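Local coordinates for protein flavin-dependent thymidylate synthase (Thermus thermophilus, PDB 6J61) that probably catalyses the FAD-dependent reductive methylation of dUMP to dTMP, taking the methyl group from methylenetetrahydrofolate and reducing power from NADPH, at residues 70-73 / 74-78; 144-148 / 149-153; 206-209 / 210-213. One frame throughout, in Å; residues are numbered along the deposited sequence.

Interaction 1: residues 70-73 / 74-78; sequences VKAP and IFVAR
At Pro73 the chain passes directly from strand into helix: the axes of 70-73 and 74-78 come within 5.2 Å and their directions make an angle of 111°, with Pro73 at the N-cap position. Its carbonyl oxygen holds the first turn through two backbone bonds. Ala77 N lies 2.9 Å from Pro73 O in the carbonyl plane, the regular i to i+4 step of an alpha helix. Val76 N also lies 2.9 Å from Pro73 O, but it stands 55° out of that plane, so the shared acceptor is used from two different directions. The side chains pack round the same turn. Pro73 CB comes to 3.3 Å from Phe75 CE1, a tight approach in which the pyrrolidine meets the phenyl ring obliquely. With chi1 at 76°, Phe75 CG sits between its own backbone N and carbonyl carbon, and this turns the ring's CD1-CE1 side back to Pro73 CB. Val76 CG2 lies 3.8 Å above one face of the Phe75 ring, offset toward the rim. The same methyl is 4.1 Å from Pro73 CD; Val76 and the proline ring lie side by side and point the same way. On the other branch, Val76 CG1 touches Ala72 CB at 4.2 Å. The contact is wholly buried. Strand 65-73 lies between strands 13-21 and 165-173, and helix 191-207 packs here through Tyr196, against Ala72 and Pro73, and Glu192, against Phe75 and Val76. Helix 74-80 faces the second subunit, where Arg78 forms a salt bridge with Glu90 of that chain.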
ATOM      1  N   VAL A  70     -14.588  14.574   7.679  1.00 35.05           N
ATOM      2  CA  VAL A  70     -14.681  14.250   9.096  1.00 33.78           C
ATOM      3  C   VAL A  70     -14.068  15.312   9.996  1.00 35.13           C
ATOM      4  O   VAL A  70     -12.990  15.842   9.721  1.00 36.79           O
ATOM      5  CB  VAL A  70     -13.966  12.901   9.402  1.00 33.26           C
ATOM      6  CG1 VAL A  70     -14.262  12.446  10.843  1.00 30.03           C
ATOM      7  CG2 VAL A  70     -14.385  11.846   8.386  1.00 30.63           C
ATOM      8  N   LYS A  71     -14.763  15.609  11.086  1.00 35.39           N
ATOM      9  CA  LYS A  71     -14.304  16.580  12.072  1.00 35.11           C
ATOM     10  C   LYS A  71     -14.201  15.773  13.364  1.00 33.99           C
ATOM     11  O   LYS A  71     -15.186  15.177  13.809  1.00 32.58           O
ATOM     12  CB  LYS A  71     -15.338  17.706  12.215  1.00 37.36           C
ATOM     13  CG  LYS A  71     -14.937  18.820  13.164  1.00 38.05           C
ATOM     14  CD  LYS A  71     -15.976  19.926  13.208  1.00 37.89           C
ATOM     15  CE  LYS A  71     -15.518  21.033  14.150  1.00 40.31           C
ATOM     16  NZ  LYS A  71     -16.571  22.056  14.405  1.00 41.90           N
ATOM     17  N   ALA A  72     -13.015  15.739  13.958  1.00 34.08           N
ATOM     18  CA  ALA A  72     -12.827  14.965  15.172  1.00 34.18           C
ATOM     19  C   ALA A  72     -11.641  15.402  16.001  1.00 34.36           C
ATOM     20  O   ALA A  72     -10.765  16.114  15.531  1.00 33.56           O
ATOM     21  CB  ALA A  72     -12.670  13.489  14.817  1.00 35.17           C
ATOM     22  N   PRO A  73     -11.599  14.962  17.267  1.00 35.94           N
ATOM     23  CA  PRO A  73     -10.500  15.310  18.172  1.00 35.73           C
ATOM     24  C   PRO A  73      -9.208  14.691  17.629  1.00 38.05           C
ATOM     25  O   PRO A  73      -9.221  13.599  17.056  1.00 40.52           O
ATOM     26  CB  PRO A  73     -10.932  14.681  19.494  1.00 33.24           C
ATOM     27  CG  PRO A  73     -12.417  14.667  19.392  1.00 34.38           C
ATOM     28  CD  PRO A  73     -12.652  14.224  17.984  1.00 33.17           C
ATOM     29  N   ILE A  74      -8.093  15.383  17.814  1.00 37.85           N
ATOM     30  CA  ILE A  74      -6.827  14.889  17.326  1.00 36.75           C
ATOM     31  C   ILE A  74      -6.543  13.465  17.791  1.00 38.26           C
ATOM     32  O   ILE A  74      -6.126  12.630  16.982  1.00 39.60           O
ATOM     33  CB  ILE A  74      -5.679  15.844  17.737  1.00 35.68           C
ATOM     34  CG1 ILE A  74      -5.784  17.129  16.924  1.00 37.07           C
ATOM     35  CG2 ILE A  74      -4.328  15.219  17.484  1.00 33.28           C
ATOM     36  CD1 ILE A  74      -4.797  18.208  17.349  1.00 40.36           C
ATOM     37  N   PHE A  75      -6.782  13.160  19.067  1.00 37.32           N
ATOM     38  CA  PHE A  75      -6.494  11.807  19.543  1.00 37.91           C
ATOM     39  C   PHE A  75      -7.339  10.740  18.832  1.00 38.55           C
ATOM     40  O   PHE A  75      -6.959   9.574  18.767  1.00 38.59           O
ATOM     41  CB  PHE A  75      -6.633  11.695  21.078  1.00 36.77           C
ATOM     42  CG  PHE A  75      -8.048  11.638  21.573  1.00 37.28           C
ATOM     43  CD1 PHE A  75      -8.847  12.775  21.583  1.00 35.57           C
ATOM     44  CD2 PHE A  75      -8.577  10.440  22.038  1.00 37.08           C
ATOM     45  CE1 PHE A  75     -10.153  12.721  22.051  1.00 39.08           C
ATOM     46  CE2 PHE A  75      -9.882  10.375  22.508  1.00 39.24           C
ATOM     47  CZ  PHE A  75     -10.675  11.517  22.516  1.00 38.39           C
ATOM     48  N   VAL A  76      -8.481  11.134  18.289  1.00 38.55           N
ATOM     49  CA  VAL A  76      -9.282  10.176  17.552  1.00 39.11           C
ATOM     50  C   VAL A  76      -8.692  10.098  16.138  1.00 38.28           C
ATOM     51  O   VAL A  76      -8.613   9.017  15.538  1.00 39.65           O
ATOM     52  CB  VAL A  76     -10.755  10.606  17.492  1.00 38.77           C
ATOM     53  CG1 VAL A  76     -11.511   9.779  16.464  1.00 40.54           C
ATOM     54  CG2 VAL A  76     -11.384  10.410  18.850  1.00 39.47           C
ATOM     55  N   ALA A  77      -8.251  11.243  15.628  1.00 35.27           N
ATOM     56  CA  ALA A  77      -7.664  11.317  14.296  1.00 34.08           C
ATOM     57  C   ALA A  77      -6.435  10.429  14.153  1.00 34.62           C
ATOM     58  O   ALA A  77      -6.234   9.809  13.111  1.00 34.72           O
ATOM     59  CB  ALA A  77      -7.303  12.751  13.963  1.00 31.43           C
ATOM     60  N   ARG A  78      -5.617  10.370  15.199  1.00 35.51           N
ATOM     61  CA  ARG A  78      -4.406   9.565  15.178  1.00 36.93           C
ATOM     62  C   ARG A  78      -4.647   8.057  15.079  1.00 37.61           C
ATOM     63  O   ARG A  78      -3.853   7.341  14.456  1.00 37.82           O
ATOM     64  CB  ARG A  78      -3.538   9.889  16.401  1.00 38.06           C
ATOM     65  CG  ARG A  78      -2.786  11.198  16.236  1.00 43.77           C
ATOM     66  CD  ARG A  78      -2.107  11.659  17.509  1.00 47.45           C
ATOM     67  NE  ARG A  78      -0.994  10.808  17.920  1.00 51.44           N
ATOM     68  CZ  ARG A  78      -0.966  10.105  19.050  1.00 50.35           C
ATOM     69  NH1 ARG A  78      -1.995  10.140  19.886  1.00 47.61           N
ATOM     70  NH2 ARG A  78       0.103   9.379  19.352  1.00 50.26           N
TER

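Interaction 2: residues 144-148 / 149-153; sequences RALLE and KGVAR
The flat groups at this contact are the peptide units of Ala145, Leu146 and Leu147, whose carbonyls are met by N-H groups of 149-153 from different directions. Gly150 N approaches Leu147 O at 2.9 Å from above the carbonyl plane, 58° out of it. Val151 N reaches Leu146 O at 3.2 Å with a smaller tilt, 26° from the plane. Lys149 N bonds to Ala145 O at 3.1 Å, close to the line of the C=O bond, and makes a weak second bond to Leu146 O. Val151 also lays its side chain on the acceptor it bonds to: CB and CG2 are each 3.2 Å from Leu146 O. With CG2 beside its own backbone N, that methyl reaches Leu146 CD2 at 4.0 Å, the two side chains meeting at a slant. The Lys149 chain bends at its last torsion, bringing NZ to 3.7 Å from Ala145 CB, while Leu147 CD2 lies 3.9 Å from Val151 O. Phe108 of the second subunit packs on both Leu146 and Val151. Positive phi at Gly150, 94°, together with the bonds from Val151 to Leu146 and Gly150 to Leu147, defines a Schellman motif. Its usual apolar contact is made by Leu146 and Val151, and it ends helix 132-148.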
ATOM      1  N   ARG A 144      -2.889  31.723  22.068  1.00 53.87           N
ATOM      2  CA  ARG A 144      -3.215  33.084  21.634  1.00 56.42           C
ATOM      3  C   ARG A 144      -2.060  34.032  21.945  1.00 55.05           C
ATOM      4  O   ARG A 144      -1.611  34.782  21.079  1.00 53.96           O
ATOM      5  CB  ARG A 144      -4.492  33.579  22.327  1.00 60.77           C
ATOM      6  CG  ARG A 144      -5.792  33.222  21.597  1.00 65.45           C
ATOM      7  CD  ARG A 144      -7.021  33.542  22.448  1.00 68.29           C
ATOM      8  NE  ARG A 144      -8.282  33.272  21.751  1.00 70.69           N
ATOM      9  CZ  ARG A 144      -8.736  33.980  20.718  1.00 71.68           C
ATOM     10  NH1 ARG A 144      -8.028  35.006  20.254  1.00 71.77           N
ATOM     11  NH2 ARG A 144      -9.902  33.670  20.157  1.00 69.72           N
ATOM     12  N   ALA A 145      -1.587  33.986  23.187  1.00 54.21           N
ATOM     13  CA  ALA A 145      -0.478  34.819  23.627  1.00 55.12           C
ATOM     14  C   ALA A 145       0.700  34.670  22.667  1.00 56.81           C
ATOM     15  O   ALA A 145       1.170  35.654  22.086  1.00 56.89           O
ATOM     16  CB  ALA A 145      -0.059  34.416  25.031  1.00 54.79           C
ATOM     17  N   LEU A 146       1.164  33.432  22.506  1.00 57.01           N
ATOM     18  CA  LEU A 146       2.279  33.129  21.614  1.00 56.83           C
ATOM     19  C   LEU A 146       2.080  33.729  20.232  1.00 57.19           C
ATOM     20  O   LEU A 146       2.999  34.322  19.669  1.00 57.09           O
ATOM     21  CB  LEU A 146       2.446  31.620  21.472  1.00 55.19           C
ATOM     22  CG  LEU A 146       3.013  30.863  22.665  1.00 53.33           C
ATOM     23  CD1 LEU A 146       2.748  29.383  22.476  1.00 52.74           C
ATOM     24  CD2 LEU A 146       4.497  31.143  22.791  1.00 52.52           C
ATOM     25  N   LEU A 147       0.885  33.564  19.684  1.00 57.26           N
ATOM     26  CA  LEU A 147       0.589  34.098  18.363  1.00 59.88           C
ATOM     27  C   LEU A 147       0.750  35.612  18.329  1.00 62.24           C
ATOM     28  O   LEU A 147       1.326  36.153  17.385  1.00 63.47           O
ATOM     29  CB  LEU A 147      -0.835  33.714  17.938  1.00 58.77           C
ATOM     30  CG  LEU A 147      -1.067  32.237  17.604  1.00 57.52           C
ATOM     31  CD1 LEU A 147      -2.544  31.966  17.343  1.00 55.85           C
ATOM     32  CD2 LEU A 147      -0.230  31.873  16.389  1.00 56.25           C
ATOM     33  N   GLU A 148       0.248  36.291  19.358  1.00 64.17           N
ATOM     34  CA  GLU A 148       0.343  37.749  19.420  1.00 66.30           C
ATOM     35  C   GLU A 148       1.783  38.261  19.474  1.00 66.04           C
ATOM     36  O   GLU A 148       2.061  39.379  19.036  1.00 65.66           O
ATOM     37  CB  GLU A 148      -0.467  38.291  20.607  1.00 67.57           C
ATOM     38  CG  GLU A 148      -1.942  38.508  20.269  1.00 71.56           C
ATOM     39  CD  GLU A 148      -2.754  39.090  21.422  1.00 74.95           C
ATOM     40  OE1 GLU A 148      -2.335  40.130  21.986  1.00 74.65           O
ATOM     41  OE2 GLU A 148      -3.817  38.508  21.755  1.00 74.50           O
ATOM     42  N   LYS A 149       2.696  37.450  20.002  1.00 65.21           N
ATOM     43  CA  LYS A 149       4.098  37.846  20.068  1.00 64.62           C
ATOM     44  C   LYS A 149       4.777  37.587  18.726  1.00 64.52           C
ATOM     45  O   LYS A 149       5.975  37.802  18.585  1.00 65.50           O
ATOM     46  CB  LYS A 149       4.848  37.072  21.150  1.00 65.28           C
ATOM     47  CG  LYS A 149       4.311  37.229  22.554  1.00 65.87           C
ATOM     48  CD  LYS A 149       5.284  36.622  23.557  1.00 65.76           C
ATOM     49  CE  LYS A 149       4.636  36.426  24.918  1.00 66.68           C
ATOM     50  NZ  LYS A 149       3.472  35.496  24.832  1.00 67.82           N
ATOM     51  N   GLY A 150       4.018  37.104  17.747  1.00 64.14           N
ATOM     52  CA  GLY A 150       4.587  36.853  16.436  1.00 62.75           C
ATOM     53  C   GLY A 150       5.078  35.437  16.199  1.00 63.08           C
ATOM     54  O   GLY A 150       5.468  35.097  15.081  1.00 63.41           O
ATOM     55  N   VAL A 151       5.072  34.611  17.239  1.00 62.85           N
ATOM     56  CA  VAL A 151       5.520  33.225  17.108  1.00 62.44           C
ATOM     57  C   VAL A 151       4.782  32.560  15.958  1.00 62.00           C
ATOM     58  O   VAL A 151       3.567  32.696  15.837  1.00 61.95           O
ATOM     59  CB  VAL A 151       5.243  32.415  18.389  1.00 63.03           C
ATOM     60  CG1 VAL A 151       5.717  30.981  18.204  1.00 64.42           C
ATOM     61  CG2 VAL A 151       5.937  33.059  19.582  1.00 62.70           C
ATOM     62  N   ALA A 152       5.515  31.839  15.116  1.00 62.13           N
ATOM     63  CA  ALA A 152       4.913  31.162  13.969  1.00 62.14           C
ATOM     64  C   ALA A 152       3.846  30.136  14.364  1.00 62.07           C
ATOM     65  O   ALA A 152       3.983  29.416  15.365  1.00 59.92           O
ATOM     66  CB  ALA A 152       5.998  30.495  13.132  1.00 62.14           C
ATOM     67  N   ARG A 153       2.788  30.077  13.558  1.00 61.87           N
ATOM     68  CA  ARG A 153       1.683  29.157  13.791  1.00 62.22           C
ATOM     69  C   ARG A 153       2.176  27.735  14.039  1.00 61.53           C
ATOM     70  O   ARG A 153       1.908  27.140  15.081  1.00 61.00           O
ATOM     71  CB  ARG A 153       0.740  29.142  12.588  1.00 63.80           C
ATOM     72  CG  ARG A 153       0.238  30.501  12.144  1.00 67.33           C
ATOM     73  CD  ARG A 153      -1.113  30.361  11.443  1.00 70.44           C
ATOM     74  NE  ARG A 153      -1.423  31.471  10.544  1.00 72.19           N
ATOM     75  CZ  ARG A 153      -1.390  32.757  10.884  1.00 73.85           C
ATOM     76  NH1 ARG A 153      -1.058  33.118  12.118  1.00 74.86           N
ATOM     77  NH2 ARG A 153      -1.693  33.687   9.986  1.00 72.99           N
TER

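Interaction 3: residues 206-209 / 210-213; sequences ERVP and LAWA
Val208 and Pro209 form the joint between two successive helices, and two backbone hydrogen bonds tie the joint to 210-213. Trp212 N lies 2.8 Å from Val208 O, with an N-H...O angle of 163° and the donor almost in line with the carbonyl bond. Ala213 N is equally near, 2.8 Å from Pro209 O, but comes from above the carbonyl plane, 35° out of it. Both bonds span four residues and start the new helix. Val208, having left helical backbone angles, is at its N-cap position, and Pro209, whose N has no hydrogen to donate, follows in the first turn. Apolar contact is slight: Val208 CB and Ala211 CB meet at 4.1 Å. Close packing against the carbonyls completes the turn. Trp212 CB is 3.4 Å from Val208 O, and CG, anti to the backbone N at chi1 175°, leads the indole away from the joint. Ala213 CB lies 3.3 Å from Pro209 O. Around the joint, the carboxylate of Asp24, in helix 24-32, accepts bonds from the N-H groups of Leu210 and Ala211, using one oxygen for each. Val208 and Ala211 rest on Leu174 of helix 174-184, a predicted FAD-binding residue. The Trp212 side chain touches Phe178 and Leu181 of that helix and Ala201, Val204 and Lys205 of helix 191-207, while Leu210 packs on helix 42-54.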
ATOM      1  N   GLU A 206     -26.942   2.251   4.229  1.00 41.69           N
ATOM      2  CA  GLU A 206     -27.940   2.793   3.309  1.00 42.83           C
ATOM      3  C   GLU A 206     -27.468   2.807   1.853  1.00 40.97           C
ATOM      4  O   GLU A 206     -28.251   2.536   0.951  1.00 39.84           O
ATOM      5  CB  GLU A 206     -28.338   4.216   3.717  1.00 46.39           C
ATOM      6  CG  GLU A 206     -29.637   4.310   4.539  1.00 53.18           C
ATOM      7  CD  GLU A 206     -30.909   4.130   3.695  1.00 55.35           C
ATOM      8  OE1 GLU A 206     -31.179   4.985   2.819  1.00 58.17           O
ATOM      9  OE2 GLU A 206     -31.641   3.139   3.910  1.00 55.86           O
ATOM     10  N   ARG A 207     -26.186   3.099   1.632  1.00 40.16           N
ATOM     11  CA  ARG A 207     -25.627   3.185   0.279  1.00 39.55           C
ATOM     12  C   ARG A 207     -25.304   1.862  -0.432  1.00 38.87           C
ATOM     13  O   ARG A 207     -25.497   1.759  -1.637  1.00 38.32           O
ATOM     14  CB  ARG A 207     -24.383   4.068   0.295  1.00 41.32           C
ATOM     15  CG  ARG A 207     -24.479   5.256   1.231  1.00 44.92           C
ATOM     16  CD  ARG A 207     -25.567   6.234   0.857  1.00 45.84           C
ATOM     17  NE  ARG A 207     -25.306   6.835  -0.443  1.00 52.55           N
ATOM     18  CZ  ARG A 207     -25.787   8.014  -0.825  1.00 56.46           C
ATOM     19  NH1 ARG A 207     -26.555   8.722  -0.003  1.00 58.39           N
ATOM     20  NH2 ARG A 207     -25.500   8.490  -2.028  1.00 57.92           N
ATOM     21  N   VAL A 208     -24.775   0.872   0.285  1.00 37.23           N
ATOM     22  CA  VAL A 208     -24.496  -0.427  -0.328  1.00 36.72           C
ATOM     23  C   VAL A 208     -25.123  -1.531   0.527  1.00 38.22           C
ATOM     24  O   VAL A 208     -24.433  -2.413   1.042  1.00 40.15           O
ATOM     25  CB  VAL A 208     -22.975  -0.693  -0.507  1.00 35.27           C
ATOM     26  CG1 VAL A 208     -22.478   0.060  -1.709  1.00 33.16           C
ATOM     27  CG2 VAL A 208     -22.189  -0.273   0.745  1.00 33.03           C
ATOM     28  N   PRO A 209     -26.463  -1.498   0.673  1.00 38.74           N
ATOM     29  CA  PRO A 209     -27.213  -2.479   1.469  1.00 37.79           C
ATOM     30  C   PRO A 209     -26.923  -3.968   1.233  1.00 36.08           C
ATOM     31  O   PRO A 209     -26.903  -4.748   2.184  1.00 36.10           O
ATOM     32  CB  PRO A 209     -28.676  -2.095   1.206  1.00 36.65           C
ATOM     33  CG  PRO A 209     -28.634  -1.420  -0.138  1.00 35.65           C
ATOM     34  CD  PRO A 209     -27.389  -0.583  -0.028  1.00 38.06           C
ATOM     35  N   LEU A 210     -26.702  -4.380  -0.008  1.00 33.81           N
ATOM     36  CA  LEU A 210     -26.411  -5.796  -0.216  1.00 34.90           C
ATOM     37  C   LEU A 210     -25.041  -6.131   0.373  1.00 35.07           C
ATOM     38  O   LEU A 210     -24.913  -7.032   1.205  1.00 34.42           O
ATOM     39  CB  LEU A 210     -26.454  -6.167  -1.706  1.00 32.10           C
ATOM     40  CG  LEU A 210     -27.813  -6.051  -2.406  1.00 31.32           C
ATOM     41  CD1 LEU A 210     -27.724  -6.692  -3.784  1.00 28.24           C
ATOM     42  CD2 LEU A 210     -28.896  -6.731  -1.570  1.00 28.02           C
ATOM     43  N   ALA A 211     -24.021  -5.390  -0.049  1.00 34.14           N
ATOM     44  CA  ALA A 211     -22.675  -5.618   0.450  1.00 34.26           C
ATOM     45  C   ALA A 211     -22.690  -5.566   1.974  1.00 34.54           C
ATOM     46  O   ALA A 211     -22.068  -6.394   2.650  1.00 34.04           O
ATOM     47  CB  ALA A 211     -21.731  -4.570  -0.095  1.00 32.14           C
ATOM     48  N   TRP A 212     -23.413  -4.590   2.511  1.00 33.99           N
ATOM     49  CA  TRP A 212     -23.495  -4.455   3.943  1.00 34.17           C
ATOM     50  C   TRP A 212     -24.171  -5.678   4.566  1.00 35.99           C
ATOM     51  O   TRP A 212     -23.796  -6.118   5.661  1.00 34.86           O
ATOM     52  CB  TRP A 212     -24.256  -3.181   4.328  1.00 32.61           C
ATOM     53  CG  TRP A 212     -24.451  -3.107   5.811  1.00 30.70           C
ATOM     54  CD1 TRP A 212     -25.458  -3.680   6.533  1.00 29.89           C
ATOM     55  CD2 TRP A 212     -23.533  -2.567   6.765  1.00 28.41           C
ATOM     56  NE1 TRP A 212     -25.219  -3.542   7.875  1.00 30.28           N
ATOM     57  CE2 TRP A 212     -24.043  -2.861   8.047  1.00 30.39           C
ATOM     58  CE3 TRP A 212     -22.328  -1.867   6.662  1.00 29.22           C
ATOM     59  CZ2 TRP A 212     -23.388  -2.480   9.220  1.00 31.07           C
ATOM     60  CZ3 TRP A 212     -21.674  -1.487   7.829  1.00 29.80           C
ATOM     61  CH2 TRP A 212     -22.206  -1.796   9.090  1.00 29.45           C
ATOM     62  N   ALA A 213     -25.173  -6.223   3.882  1.00 35.93           N
ATOM     63  CA  ALA A 213     -25.862  -7.387   4.413  1.00 36.57           C
ATOM     64  C   ALA A 213     -24.842  -8.501   4.588  1.00 36.17           C
ATOM     65  O   ALA A 213     -24.782  -9.139   5.634  1.00 40.13           O
ATOM     66  CB  ALA A 213     -26.968  -7.833   3.475  1.00 36.96           C
TER

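In the fold
All three contacts mark helix ends: interaction 1 starts a helix after a strand, interaction 2 closes one, and interaction 3 joins two. They do not touch. The centre of interaction 1 is about 24 Å from that of interaction 2 and about 26 Å from that of interaction 3; interactions 1 and 2 lie on one side of the chain's centre and interaction 3 on the other. Interactions 1 and 2 both meet the second subunit, consistent with sites shared between chains. The side chains of Ala77 and Arg153 are about 11 Å and about 12 Å, respectively, each from a bound FAD, and the Arg153 side chain is about 6 Å from those of Arg94 and Arg157, each predicted to bind dUMP at a site shared with the partner chain. In interaction 3, the side chain of Trp212 is about 11 Å from that of Arg184, the predicted active-site residue.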